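Local coordinates for endolysin B (PDB 3HC7), which cleaves the ester link between mycolic acids and the arabinogalactan-peptidoglycan of the mycobacterial cell wall, so helping the phage to lyse its host, at residues 9-15 with 42-46; 85-90 with 115-120; 120-125 with 146-152; 161-166 with 239-243. All blocks are in the same frame, centred on the assembly; numbering follows the deposited sequence.

Overall arrangement
All four contacts lie around the parallel sheet of an alpha/beta hydrolase. Contact 2 is the buried core, its centre about 2 Å from the centre of the chain, where helix 83-96 rests on the end of strand 110-116 through mainly apolar atoms. Contacts 1, 3 and 4 are partly buried and join loops, relying more on hydrogen bonds. Contact 1 pins the loop after strand 5-9 beside S82; contact 4 carries active-site H240 and the probable triad acid D166, and is dominated by a stacked ring pair. Contact 3 continues from contact 2 through M120, trading sulfur and hydrocarbon for amide and carboxylate. Contacts 1 and 3 fall on opposite sides of the chain's centre.

Contact 1 (9-15 with 42-46); sequences VHGTGQP and YPAAA
The backbone of G13 and the carbonyl of A44 make the short bond that ties these two loops together. G13 N donates to A44 O at 2.6 Å, almost straight (173° at the hydrogen) and in the plane of the carbonyl. The same oxygen also receives a CA-H...O contact from T12. A second polar link comes from the tyrosine: Y42 OH donates to H10 O over 2.9 Å, and H10 O lies at the ring edge, in the ring plane, while the hydroxyl is tilted 27° from the carbonyl plane. Y42 has CG anti to the backbone N (chi1 160°), which carries the ring across to V9 and the hydroxyl to H10 O.

Two contacts are apolar. V9 CG1 sits over one face of the Y42 ring in a CH-pi contact, 4.0 Å from the ring centroid, and the two side chains cross at about a right angle. T12 CG2 meets A46 CB at 3.7 Å. Elsewhere carbon meets carbonyl oxygen: the A44 CB methyl points into the type II turn G11-Q14, coming to 3.5 Å from G11 O, and the ring carbon P15 CB rests near P43 O.

T12 N is hydrogen-bonded to the active-site S82 OG, and T12 OG1 to Q83 NE2, an arrangement consistent with the oxyanion-hole loop of cutinase-like hydrolases. The contact thus holds the loop leaving strand 5-9 against the one after strand 35-38, with V9 and Y42 resting on V87 of helix 83-96 and P43 on S52 and K55 of helix 50-70.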
loop_
_atom_site.group_PDB
_atom_site.type_symbol
_atom_site.label_atom_id
_atom_site.label_comp_id
_atom_site.label_asym_id
_atom_site.label_seq_id
_atom_site.Cartn_x
_atom_site.Cartn_y
_atom_site.Cartn_z
ATOM N N VAL A 9 -0.641 8.527 -1.778
ATOM C CA VAL A 9 0.656 7.919 -2.021
ATOM C C VAL A 9 0.553 6.995 -3.223
ATOM O O VAL A 9 -0.174 6.000 -3.197
ATOM C CB VAL A 9 1.160 7.142 -0.800
ATOM C CG1 VAL A 9 2.610 6.707 -1.008
ATOM C CG2 VAL A 9 1.042 8.002 0.448
ATOM N N HIS A 10 1.275 7.349 -4.277
ATOM C CA HIS A 10 1.293 6.567 -5.510
ATOM C C HIS A 10 1.802 5.138 -5.347
ATOM O O HIS A 10 2.461 4.799 -4.359
ATOM C CB HIS A 10 2.133 7.281 -6.574
ATOM C CG HIS A 10 1.378 8.315 -7.346
ATOM N ND1 HIS A 10 0.399 7.990 -8.260
ATOM C CD2 HIS A 10 1.465 9.666 -7.352
ATOM C CE1 HIS A 10 -0.081 9.096 -8.801
ATOM N NE2 HIS A 10 0.546 10.128 -8.265
ATOM N N GLY A 11 1.499 4.309 -6.343
ATOM C CA GLY A 11 2.007 2.953 -6.403
ATOM C C GLY A 11 3.403 2.913 -6.988
ATOM O O GLY A 11 3.950 3.931 -7.415
ATOM N N THR A 12 3.982 1.719 -7.001
ATOM C CA THR A 12 5.316 1.490 -7.531
ATOM C C THR A 12 5.470 2.078 -8.937
ATOM O O THR A 12 4.586 1.934 -9.783
ATOM C CB THR A 12 5.592 -0.020 -7.571
ATOM O OG1 THR A 12 5.367 -0.565 -6.268
ATOM C CG2 THR A 12 7.018 -0.308 -8.016
ATOM N N GLY A 13 6.586 2.757 -9.176
ATOM C CA GLY A 13 6.893 3.267 -10.500
ATOM C C GLY A 13 6.448 4.685 -10.812
ATOM O O GLY A 13 6.703 5.179 -11.910
ATOM N N GLN A 14 5.788 5.349 -9.866
ATOM C CA GLN A 14 5.349 6.728 -10.091
ATOM C C GLN A 14 5.899 7.681 -9.028
ATOM O O GLN A 14 5.208 7.993 -8.060
ATOM C CB GLN A 14 3.818 6.810 -10.130
ATOM C CG GLN A 14 3.252 8.213 -10.291
ATOM C CD GLN A 14 3.807 8.944 -11.504
ATOM O OE1 GLN A 14 3.094 9.184 -12.485
ATOM N NE2 GLN A 14 5.085 9.307 -11.443
ATOM N N PRO A 15 7.146 8.155 -9.213
ATOM C CA PRO A 15 7.815 9.015 -8.223
ATOM C C PRO A 15 7.337 10.467 -8.261
ATOM O O PRO A 15 7.861 11.297 -7.516
ATOM C CB PRO A 15 9.297 8.960 -8.633
ATOM C CG PRO A 15 9.369 8.106 -9.885
ATOM C CD PRO A 15 7.985 7.905 -10.400
ATOM N N TYR A 42 9.548 10.372 -2.220
ATOM C CA TYR A 42 9.142 8.981 -2.159
ATOM C C TYR A 42 9.440 8.353 -3.514
ATOM O O TYR A 42 8.767 8.645 -4.496
ATOM C CB TYR A 42 7.650 8.931 -1.819
ATOM C CG TYR A 42 6.945 7.648 -2.164
ATOM C CD1 TYR A 42 7.344 6.439 -1.613
ATOM C CD2 TYR A 42 5.857 7.648 -3.027
ATOM C CE1 TYR A 42 6.691 5.260 -1.923
ATOM C CE2 TYR A 42 5.195 6.477 -3.341
ATOM C CZ TYR A 42 5.616 5.285 -2.787
ATOM O OH TYR A 42 4.961 4.111 -3.091
ATOM N N PRO A 43 10.474 7.499 -3.573
ATOM C CA PRO A 43 10.966 7.020 -4.869
ATOM C C PRO A 43 9.967 6.125 -5.593
ATOM O O PRO A 43 10.093 5.944 -6.800
ATOM C CB PRO A 43 12.217 6.207 -4.500
ATOM C CG PRO A 43 12.575 6.605 -3.116
ATOM C CD PRO A 43 11.278 6.989 -2.450
ATOM N N ALA A 44 9.003 5.568 -4.866
ATOM C CA ALA A 44 8.095 4.556 -5.422
ATOM C C ALA A 44 8.840 3.458 -6.194
ATOM O O ALA A 44 8.395 3.021 -7.258
ATOM C CB ALA A 44 7.031 5.206 -6.301
ATOM N N ALA A 45 9.961 2.996 -5.642
ATOM C CA ALA A 45 10.846 2.081 -6.366
ATOM C C ALA A 45 10.361 0.639 -6.309
ATOM O O ALA A 45 9.845 0.194 -5.293
ATOM C CB ALA A 45 12.271 2.180 -5.822
ATOM N N ALA A 46 10.533 -0.087 -7.406
ATOM C CA ALA A 46 10.206 -1.517 -7.436
ATOM C C ALA A 46 11.187 -2.356 -6.609
ATOM O O ALA A 46 10.803 -3.363 -6.001
ATOM C CB ALA A 46 10.154 -2.017 -8.873
#

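Contact 2 (85-90 with 115-120); sequences AIVVGQ and FWGNPM
Q90 NE2 is shared between M120 and a partner beyond the contact: it makes a weak bond to M120 SD at 3.6 Å and a stronger one to the carboxylate of D146. The thioether is brought to the amide by a methionine that is extended to SD and then bends at its last torsion (chi3 69°), which also sets CE 3.6 Å from G89 O. Because G89 carries no side chain, the sulfur can lie close against the helix backbone. Nearby, N118 OD1 accepts from M120 N at 2.9 Å, closing an Asx turn, although the donor stands well above the amide plane. That oxygen also abuts A85 CB at 3.5 Å.

The remainder is mostly hydrocarbon. I86 CG1 presses on P119 CG at 3.5 Å, a tight carbon pair, with the two side chains at about a right angle. The F115 ring lies against the helix, CE1 touching V88 CG1 at 3.6 Å, and G89 N approaches the ring edge. A85 CB faces CD1 of the same ring, while N118 ND2 lies over one ring face, offset to the rim, and bonds D160.

This joins helix 83-96, following S82 in a GxSxG sequence consistent with a nucleophile elbow, to strand 110-116, both in the beta-alpha-beta unit opened by strand 76-81. V88 also meets M78 on the first strand, and I86 turns to W50 and V53 of helix 50-70.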
loop_
_atom_site.group_PDB
_atom_site.type_symbol
_atom_site.label_atom_id
_atom_site.label_comp_id
_atom_site.label_asym_id
_atom_site.label_seq_id
_atom_site.Cartn_x
_atom_site.Cartn_y
_atom_site.Cartn_z
ATOM N N ALA A 85 -0.112 1.702 -0.781
ATOM C CA ALA A 85 -1.009 1.127 0.219
ATOM C C ALA A 85 -0.216 0.678 1.437
ATOM O O ALA A 85 -0.686 0.792 2.568
ATOM C CB ALA A 85 -1.783 -0.037 -0.363
ATOM N N ILE A 86 0.984 0.155 1.211
ATOM C CA ILE A 86 1.857 -0.185 2.335
ATOM C C ILE A 86 2.190 1.070 3.153
ATOM O O ILE A 86 2.129 1.044 4.387
ATOM C CB ILE A 86 3.179 -0.845 1.888
ATOM C CG1 ILE A 86 2.926 -2.071 1.008
ATOM C CG2 ILE A 86 4.019 -1.258 3.106
ATOM C CD1 ILE A 86 4.227 -2.659 0.412
ATOM N N VAL A 87 2.546 2.159 2.469
ATOM C CA VAL A 87 2.870 3.405 3.161
ATOM C C VAL A 87 1.703 3.854 4.040
ATOM O O VAL A 87 1.882 4.106 5.232
ATOM C CB VAL A 87 3.259 4.546 2.184
ATOM C CG1 VAL A 87 3.346 5.898 2.935
ATOM C CG2 VAL A 87 4.573 4.226 1.475
ATOM N N VAL A 88 0.512 3.953 3.455
ATOM C CA VAL A 88 -0.666 4.388 4.213
ATOM C C VAL A 88 -0.983 3.399 5.336
ATOM O O VAL A 88 -1.354 3.797 6.443
ATOM C CB VAL A 88 -1.911 4.560 3.311
ATOM C CG1 VAL A 88 -3.161 4.846 4.153
ATOM C CG2 VAL A 88 -1.697 5.681 2.292
ATOM N N GLY A 89 -0.842 2.110 5.041
ATOM C CA GLY A 89 -1.112 1.062 6.012
ATOM C C GLY A 89 -0.158 1.102 7.201
ATOM O O GLY A 89 -0.570 0.898 8.340
ATOM N N GLN A 90 1.116 1.383 6.942
ATOM C CA GLN A 90 2.094 1.470 8.016
ATOM C C GLN A 90 1.801 2.647 8.916
ATOM O O GLN A 90 1.883 2.536 10.141
ATOM C CB GLN A 90 3.505 1.588 7.455
ATOM C CG GLN A 90 4.041 0.278 6.934
ATOM C CD GLN A 90 4.404 -0.673 8.048
ATOM O OE1 GLN A 90 5.146 -0.317 8.958
ATOM N NE2 GLN A 90 3.900 -1.900 7.973
ATOM N N PHE A 115 -7.445 1.971 0.232
ATOM C CA PHE A 115 -6.356 1.163 -0.293
ATOM C C PHE A 115 -6.767 0.520 -1.614
ATOM O O PHE A 115 -7.883 0.013 -1.740
ATOM C CB PHE A 115 -6.006 0.040 0.680
ATOM C CG PHE A 115 -5.643 0.509 2.060
ATOM C CD1 PHE A 115 -4.384 1.031 2.323
ATOM C CD2 PHE A 115 -6.555 0.407 3.100
ATOM C CE1 PHE A 115 -4.040 1.447 3.602
ATOM C CE2 PHE A 115 -6.216 0.819 4.379
ATOM C CZ PHE A 115 -4.960 1.346 4.631
ATOM N N TRP A 116 -5.871 0.548 -2.595
ATOM C CA TRP A 116 -6.010 -0.298 -3.779
ATOM C C TRP A 116 -4.795 -1.208 -3.789
ATOM O O TRP A 116 -3.690 -0.747 -3.503
ATOM C CB TRP A 116 -5.988 0.516 -5.074
ATOM C CG TRP A 116 -7.038 1.588 -5.249
ATOM C CD1 TRP A 116 -8.295 1.438 -5.780
ATOM C CD2 TRP A 116 -6.888 2.986 -4.970
ATOM N NE1 TRP A 116 -8.941 2.655 -5.816
ATOM C CE2 TRP A 116 -8.099 3.619 -5.327
ATOM C CE3 TRP A 116 -5.849 3.761 -4.448
ATOM C CZ2 TRP A 116 -8.295 4.992 -5.173
ATOM C CZ3 TRP A 116 -6.047 5.124 -4.294
ATOM C CH2 TRP A 116 -7.262 5.724 -4.655
ATOM N N GLY A 117 -4.994 -2.483 -4.124
ATOM C CA GLY A 117 -3.908 -3.452 -4.231
ATOM C C GLY A 117 -2.966 -3.481 -3.034
ATOM O O GLY A 117 -1.762 -3.273 -3.185
ATOM N N ASN A 118 -3.520 -3.785 -1.862
ATOM C CA ASN A 118 -2.855 -3.600 -0.567
ATOM C C ASN A 118 -2.103 -4.826 -0.001
ATOM O O ASN A 118 -2.721 -5.798 0.443
ATOM C CB ASN A 118 -3.911 -3.119 0.448
ATOM C CG ASN A 118 -3.316 -2.738 1.783
ATOM O OD1 ASN A 118 -2.101 -2.633 1.924
ATOM N ND2 ASN A 118 -4.173 -2.526 2.777
ATOM N N PRO A 119 -0.760 -4.774 0.011
ATOM C CA PRO A 119 0.007 -5.899 0.563
ATOM C C PRO A 119 -0.206 -6.099 2.064
ATOM O O PRO A 119 0.194 -7.134 2.594
ATOM C CB PRO A 119 1.460 -5.512 0.275
ATOM C CG PRO A 119 1.378 -4.569 -0.882
ATOM C CD PRO A 119 0.110 -3.789 -0.652
ATOM N N MET A 120 -0.825 -5.132 2.737
ATOM C CA MET A 120 -1.153 -5.280 4.150
ATOM C C MET A 120 -2.641 -5.488 4.337
ATOM O O MET A 120 -3.158 -5.305 5.440
ATOM C CB MET A 120 -0.775 -4.021 4.940
ATOM C CG MET A 120 0.707 -3.794 5.156
ATOM S SD MET A 120 0.976 -2.197 5.975
ATOM C CE MET A 120 0.305 -2.515 7.608
#

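Contact 3 (120-125 with 146-152); sequences MRQKGF and DRLENLE
Q122 grips the 146-152 loop with both ends of its amide, joining two loops of the connection between strands 110-116 and 157-161 of the parallel sheet of this alpha/beta hydrolase. Its OE1 accepts from L151 N at 2.9 Å, in the carbonyl plane and on a lone pair, while NE2 donates to E152 OE1 at 2.9 Å. The carboxylate uses its syn lone pair and stands nearly perpendicular to the amide (87°). Q122 can reach so far because CG is opposite the backbone N (chi1 165°) and the chain stays extended.

Beside it, L148 N donates to M120 O over 2.9 Å along an almost straight bond (175°). M120 CE rests on L148 CD2 and also nears D146 O. L151 CD1 lies over the face of the F125 ring, 4.3 Å from its centroid, in a CH-pi contact.

Farther out, a type II turn from Q122 to F125 brings that ring back toward L151. R121 NH1 holds F125 O from above the carbonyl plane, and R121 NE is bonded to A169 O. K93 binds D146 OD1 and R147 O. A water links the two loops, accepting from K123 N at 3.0 Å and donating to L148 O at 2.7 Å.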
loop_
_atom_site.group_PDB
_atom_site.type_symbol
_atom_site.label_atom_id
_atom_site.label_comp_id
_atom_site.label_asym_id
_atom_site.label_seq_id
_atom_site.Cartn_x
_atom_site.Cartn_y
_atom_site.Cartn_z
ATOM N N MET A 120 -0.825 -5.132 2.737
ATOM C CA MET A 120 -1.153 -5.280 4.150
ATOM C C MET A 120 -2.641 -5.488 4.337
ATOM O O MET A 120 -3.158 -5.305 5.440
ATOM C CB MET A 120 -0.775 -4.021 4.940
ATOM C CG MET A 120 0.707 -3.794 5.156
ATOM S SD MET A 120 0.976 -2.197 5.975
ATOM C CE MET A 120 0.305 -2.515 7.608
ATOM N N ARG A 121 -3.350 -5.834 3.272
ATOM C CA ARG A 121 -4.802 -5.938 3.378
ATOM C C ARG A 121 -5.231 -6.943 4.451
ATOM O O ARG A 121 -4.774 -8.085 4.466
ATOM C CB ARG A 121 -5.437 -6.285 2.034
ATOM C CG ARG A 121 -6.955 -6.266 2.072
ATOM C CD ARG A 121 -7.555 -6.510 0.702
ATOM N NE ARG A 121 -7.337 -7.882 0.249
ATOM C CZ ARG A 121 -8.072 -8.922 0.633
ATOM N NH1 ARG A 121 -9.076 -8.757 1.487
ATOM N NH2 ARG A 121 -7.803 -10.129 0.167
ATOM N N GLN A 122 -6.107 -6.496 5.348
ATOM C CA GLN A 122 -6.617 -7.322 6.437
ATOM C C GLN A 122 -7.330 -8.548 5.878
ATOM O O GLN A 122 -7.903 -8.494 4.787
ATOM C CB GLN A 122 -7.574 -6.492 7.307
ATOM C CG GLN A 122 -8.453 -7.296 8.260
ATOM C CD GLN A 122 -9.322 -6.411 9.137
ATOM O OE1 GLN A 122 -8.912 -5.321 9.537
ATOM N NE2 GLN A 122 -10.527 -6.878 9.442
ATOM N N LYS A 123 -7.298 -9.651 6.621
ATOM C CA LYS A 123 -7.891 -10.898 6.143
ATOM C C LYS A 123 -9.403 -10.768 5.934
ATOM O O LYS A 123 -10.132 -10.364 6.842
ATOM C CB LYS A 123 -7.600 -12.045 7.113
ATOM C CG LYS A 123 -7.765 -13.426 6.488
ATOM C CD LYS A 123 -8.355 -14.429 7.468
ATOM C CE LYS A 123 -7.587 -14.477 8.781
ATOM N NZ LYS A 123 -8.226 -15.423 9.748
ATOM N N GLY A 124 -9.866 -11.106 4.733
ATOM C CA GLY A 124 -11.288 -11.127 4.438
ATOM C C GLY A 124 -11.941 -9.762 4.298
ATOM O O GLY A 124 -13.158 -9.658 4.171
ATOM N N PHE A 125 -11.127 -8.714 4.307
ATOM C CA PHE A 125 -11.611 -7.345 4.189
ATOM C C PHE A 125 -11.372 -6.805 2.771
ATOM O O PHE A 125 -10.247 -6.451 2.435
ATOM C CB PHE A 125 -10.868 -6.483 5.207
ATOM C CG PHE A 125 -11.458 -5.119 5.409
ATOM C CD1 PHE A 125 -12.175 -4.828 6.561
ATOM C CD2 PHE A 125 -11.276 -4.120 4.468
ATOM C CE1 PHE A 125 -12.712 -3.571 6.764
ATOM C CE2 PHE A 125 -11.821 -2.856 4.663
ATOM C CZ PHE A 125 -12.537 -2.583 5.814
ATOM N N ASP A 146 3.062 -8.226 8.645
ATOM C CA ASP A 146 2.627 -7.045 9.377
ATOM C C ASP A 146 1.465 -6.419 8.606
ATOM O O ASP A 146 1.656 -5.504 7.813
ATOM C CB ASP A 146 3.792 -6.055 9.472
ATOM C CG ASP A 146 3.468 -4.836 10.316
ATOM O OD1 ASP A 146 2.729 -4.970 11.314
ATOM O OD2 ASP A 146 3.985 -3.746 9.995
ATOM N N ARG A 147 0.266 -6.936 8.818
ATOM C CA ARG A 147 -0.889 -6.493 8.045
ATOM C C ARG A 147 -1.938 -5.861 8.956
ATOM O O ARG A 147 -1.858 -5.951 10.188
ATOM C CB ARG A 147 -1.495 -7.659 7.252
ATOM C CG ARG A 147 -2.079 -8.768 8.121
ATOM C CD ARG A 147 -2.779 -9.843 7.289
ATOM N NE ARG A 147 -1.857 -10.533 6.384
ATOM C CZ ARG A 147 -1.099 -11.568 6.737
ATOM N NH1 ARG A 147 -1.163 -12.035 7.978
ATOM N NH2 ARG A 147 -0.277 -12.139 5.855
ATOM N N LEU A 148 -2.920 -5.214 8.340
ATOM C CA LEU A 148 -3.946 -4.518 9.103
ATOM C C LEU A 148 -4.854 -5.518 9.805
ATOM O O LEU A 148 -5.044 -6.639 9.330
ATOM C CB LEU A 148 -4.743 -3.586 8.186
ATOM C CG LEU A 148 -3.879 -2.483 7.565
ATOM C CD1 LEU A 148 -4.553 -1.850 6.371
ATOM C CD2 LEU A 148 -3.512 -1.431 8.606
ATOM N N GLU A 149 -5.394 -5.120 10.952
ATOM C CA GLU A 149 -6.301 -5.977 11.701
ATOM C C GLU A 149 -7.401 -5.166 12.392
ATOM O O GLU A 149 -7.207 -3.996 12.712
ATOM C CB GLU A 149 -5.528 -6.825 12.714
ATOM C CG GLU A 149 -4.410 -6.088 13.428
ATOM C CD GLU A 149 -3.709 -6.950 14.469
ATOM O OE1 GLU A 149 -2.741 -6.462 15.100
ATOM O OE2 GLU A 149 -4.125 -8.113 14.654
ATOM N N ASN A 150 -8.556 -5.793 12.590
ATOM C CA ASN A 150 -9.634 -5.204 13.385
ATOM C C ASN A 150 -10.048 -3.819 12.922
ATOM O O ASN A 150 -10.406 -2.976 13.736
ATOM C CB ASN A 150 -9.211 -5.128 14.850
ATOM C CG ASN A 150 -8.752 -6.459 15.386
ATOM O OD1 ASN A 150 -7.862 -6.530 16.239
ATOM N ND2 ASN A 150 -9.354 -7.531 14.885
ATOM N N LEU A 151 -9.998 -3.584 11.616
ATOM C CA LEU A 151 -10.304 -2.267 11.083
ATOM C C LEU A 151 -11.741 -1.893 11.412
ATOM O O LEU A 151 -12.033 -0.748 11.740
ATOM C CB LEU A 151 -10.073 -2.221 9.569
ATOM C CG LEU A 151 -8.611 -2.256 9.105
ATOM C CD1 LEU A 151 -8.521 -2.291 7.587
ATOM C CD2 LEU A 151 -7.837 -1.069 9.662
ATOM N N GLU A 152 -12.628 -2.879 11.343
ATOM C CA GLU A 152 -14.052 -2.658 11.567
ATOM C C GLU A 152 -14.345 -2.172 12.984
ATOM O O GLU A 152 -15.476 -1.802 13.296
ATOM C CB GLU A 152 -14.846 -3.938 11.275
ATOM C CG GLU A 152 -14.598 -5.081 12.263
ATOM C CD GLU A 152 -13.278 -5.807 12.028
ATOM O OE1 GLU A 152 -12.753 -5.747 10.897
ATOM O OE2 GLU A 152 -12.774 -6.445 12.978
HETATM O O HOH W 1 -5.539 -9.293 9.001
#

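Contact 4 (161-166 with 239-243); sequences YAHDGD and PHLYN
P239 first meets 161-166 where the catalytic loops of the alpha/beta hydrolase fold converge: H240 and S82 are active-site residues, and D166 is probably the acid of the Ser-His-Asp triad. P239 O accepts from H163 ND1 at 2.9 Å. It lies in the imidazole plane, while the donor is tilted 28° from the carbonyl plane. P239 CB packs against the backbone of G165, 3.9 Å from G165 C, within the H163-D166 type II turn.

At H240 the backbone, not the imidazole, is closest to the aspartate: D166 OD2 is 4.0 Å from H240 CA. The imidazole turns off from the aspartate; D166 OD1 and H240 ND1 are 6.6 Å apart, so no direct bond joins them. L241 contributes its carbonyl oxygen, which sits at the edge of the H163 ring, near CE1.

Y242 then does most of the holding. Its ring forms an offset stack with H163, the centroids 3.9 Å apart and the planes inclined by 19°, and the two side chains enter the stack from opposite ends. D129 binds H163 NE2, which helps fix the imidazole in the stack. D166 CG, anti to the backbone N (chi1 -167°), carries the carboxylate to the Y242 hydroxyl. There two bonds converge: H163 N donates to Y242 OH at 2.8 Å, and Y242 OH donates to D166 OD2 at 3.0 Å, on that oxygen's anti lone pair.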
loop_
_atom_site.group_PDB
_atom_site.type_symbol
_atom_site.label_atom_id
_atom_site.label_comp_id
_atom_site.label_asym_id
_atom_site.label_seq_id
_atom_site.Cartn_x
_atom_site.Cartn_y
_atom_site.Cartn_z
ATOM N N TYR A 161 -9.900 -2.021 -1.902
ATOM C CA TYR A 161 -10.226 -2.597 -3.202
ATOM C C TYR A 161 -9.161 -3.585 -3.640
ATOM O O TYR A 161 -8.027 -3.211 -3.795
ATOM C CB TYR A 161 -10.312 -1.478 -4.228
ATOM C CG TYR A 161 -11.355 -0.417 -3.949
ATOM C CD1 TYR A 161 -12.703 -0.701 -4.022
ATOM C CD2 TYR A 161 -10.988 0.860 -3.655
ATOM C CE1 TYR A 161 -13.653 0.264 -3.787
ATOM C CE2 TYR A 161 -11.921 1.817 -3.408
ATOM C CZ TYR A 161 -13.250 1.515 -3.476
ATOM O OH TYR A 161 -14.160 2.489 -3.245
ATOM N N ALA A 162 -9.550 -4.825 -3.855
ATOM C CA ALA A 162 -8.609 -5.897 -4.125
ATOM C C ALA A 162 -9.222 -6.914 -5.063
ATOM O O ALA A 162 -10.346 -7.363 -4.845
ATOM C CB ALA A 162 -8.183 -6.563 -2.822
ATOM N N HIS A 163 -8.479 -7.272 -6.107
ATOM C CA HIS A 163 -8.936 -8.246 -7.095
ATOM C C HIS A 163 -8.224 -9.566 -6.886
ATOM O O HIS A 163 -7.025 -9.588 -6.598
ATOM C CB HIS A 163 -8.605 -7.789 -8.521
ATOM C CG HIS A 163 -9.285 -6.526 -8.939
ATOM N ND1 HIS A 163 -8.692 -5.611 -9.780
ATOM C CD2 HIS A 163 -10.508 -6.027 -8.637
ATOM C CE1 HIS A 163 -9.520 -4.600 -9.980
ATOM N NE2 HIS A 163 -10.627 -4.826 -9.296
ATOM N N ASP A 164 -8.936 -10.672 -7.059
ATOM C CA ASP A 164 -8.238 -11.938 -7.189
ATOM C C ASP A 164 -7.450 -11.883 -8.491
ATOM O O ASP A 164 -7.943 -11.406 -9.511
ATOM C CB ASP A 164 -9.195 -13.133 -7.135
ATOM C CG ASP A 164 -9.146 -13.853 -5.789
ATOM O OD1 ASP A 164 -8.032 -14.221 -5.365
ATOM O OD2 ASP A 164 -10.205 -14.045 -5.150
ATOM N N GLY A 165 -6.216 -12.352 -8.448
ATOM C CA GLY A 165 -5.312 -12.177 -9.570
ATOM C C GLY A 165 -4.222 -11.213 -9.147
ATOM O O GLY A 165 -3.087 -11.291 -9.620
ATOM N N ASP A 166 -4.580 -10.299 -8.247
ATOM C CA ASP A 166 -3.608 -9.438 -7.595
ATOM C C ASP A 166 -3.103 -10.189 -6.366
ATOM O O ASP A 166 -3.614 -10.015 -5.260
ATOM C CB ASP A 166 -4.251 -8.105 -7.200
ATOM C CG ASP A 166 -3.227 -7.053 -6.811
ATOM O OD1 ASP A 166 -2.022 -7.386 -6.759
ATOM O OD2 ASP A 166 -3.628 -5.896 -6.559
ATOM N N PRO A 239 -5.335 -7.266 -13.645
ATOM C CA PRO A 239 -5.914 -7.420 -12.302
ATOM C C PRO A 239 -5.266 -6.532 -11.228
ATOM O O PRO A 239 -5.898 -6.246 -10.206
ATOM C CB PRO A 239 -5.647 -8.898 -11.985
ATOM C CG PRO A 239 -4.472 -9.253 -12.854
ATOM C CD PRO A 239 -4.770 -8.538 -14.131
ATOM N N HIS A 240 -4.023 -6.111 -11.446
ATOM C CA HIS A 240 -3.346 -5.260 -10.472
ATOM C C HIS A 240 -3.749 -3.797 -10.650
ATOM O O HIS A 240 -3.254 -2.924 -9.943
ATOM C CB HIS A 240 -1.826 -5.403 -10.596
ATOM C CG HIS A 240 -1.303 -5.046 -11.952
ATOM N ND1 HIS A 240 -0.564 -3.908 -12.190
ATOM C CD2 HIS A 240 -1.433 -5.666 -13.149
ATOM C CE1 HIS A 240 -0.247 -3.849 -13.471
ATOM N NE2 HIS A 240 -0.765 -4.903 -14.076
ATOM N N LEU A 241 -4.635 -3.543 -11.612
ATOM C CA LEU A 241 -5.138 -2.201 -11.892
ATOM C C LEU A 241 -6.569 -2.098 -11.378
ATOM O O LEU A 241 -7.253 -3.113 -11.231
ATOM C CB LEU A 241 -5.100 -1.909 -13.403
ATOM C CG LEU A 241 -3.772 -2.139 -14.130
ATOM C CD1 LEU A 241 -3.908 -1.832 -15.617
ATOM C CD2 LEU A 241 -2.656 -1.314 -13.509
ATOM N N TYR A 242 -7.027 -0.879 -11.109
ATOM C CA TYR A 242 -8.356 -0.680 -10.531
ATOM C C TYR A 242 -9.126 0.479 -11.147
ATOM O O TYR A 242 -8.543 1.473 -11.575
ATOM C CB TYR A 242 -8.256 -0.485 -9.005
ATOM C CG TYR A 242 -7.803 -1.733 -8.281
ATOM C CD1 TYR A 242 -8.726 -2.592 -7.702
ATOM C CD2 TYR A 242 -6.456 -2.066 -8.204
ATOM C CE1 TYR A 242 -8.323 -3.738 -7.057
ATOM C CE2 TYR A 242 -6.040 -3.212 -7.560
ATOM C CZ TYR A 242 -6.979 -4.043 -6.991
ATOM O OH TYR A 242 -6.574 -5.186 -6.347
ATOM N N ASN A 243 -10.447 0.332 -11.190
ATOM C CA ASN A 243 -11.350 1.437 -11.469
ATOM C C ASN A 243 -11.500 2.293 -10.207
ATOM O O ASN A 243 -11.864 1.783 -9.148
ATOM C CB ASN A 243 -12.708 0.890 -11.901
ATOM C CG ASN A 243 -13.782 1.963 -11.963
ATOM O OD1 ASN A 243 -13.500 3.124 -12.255
ATOM N ND2 ASN A 243 -15.022 1.574 -11.691
#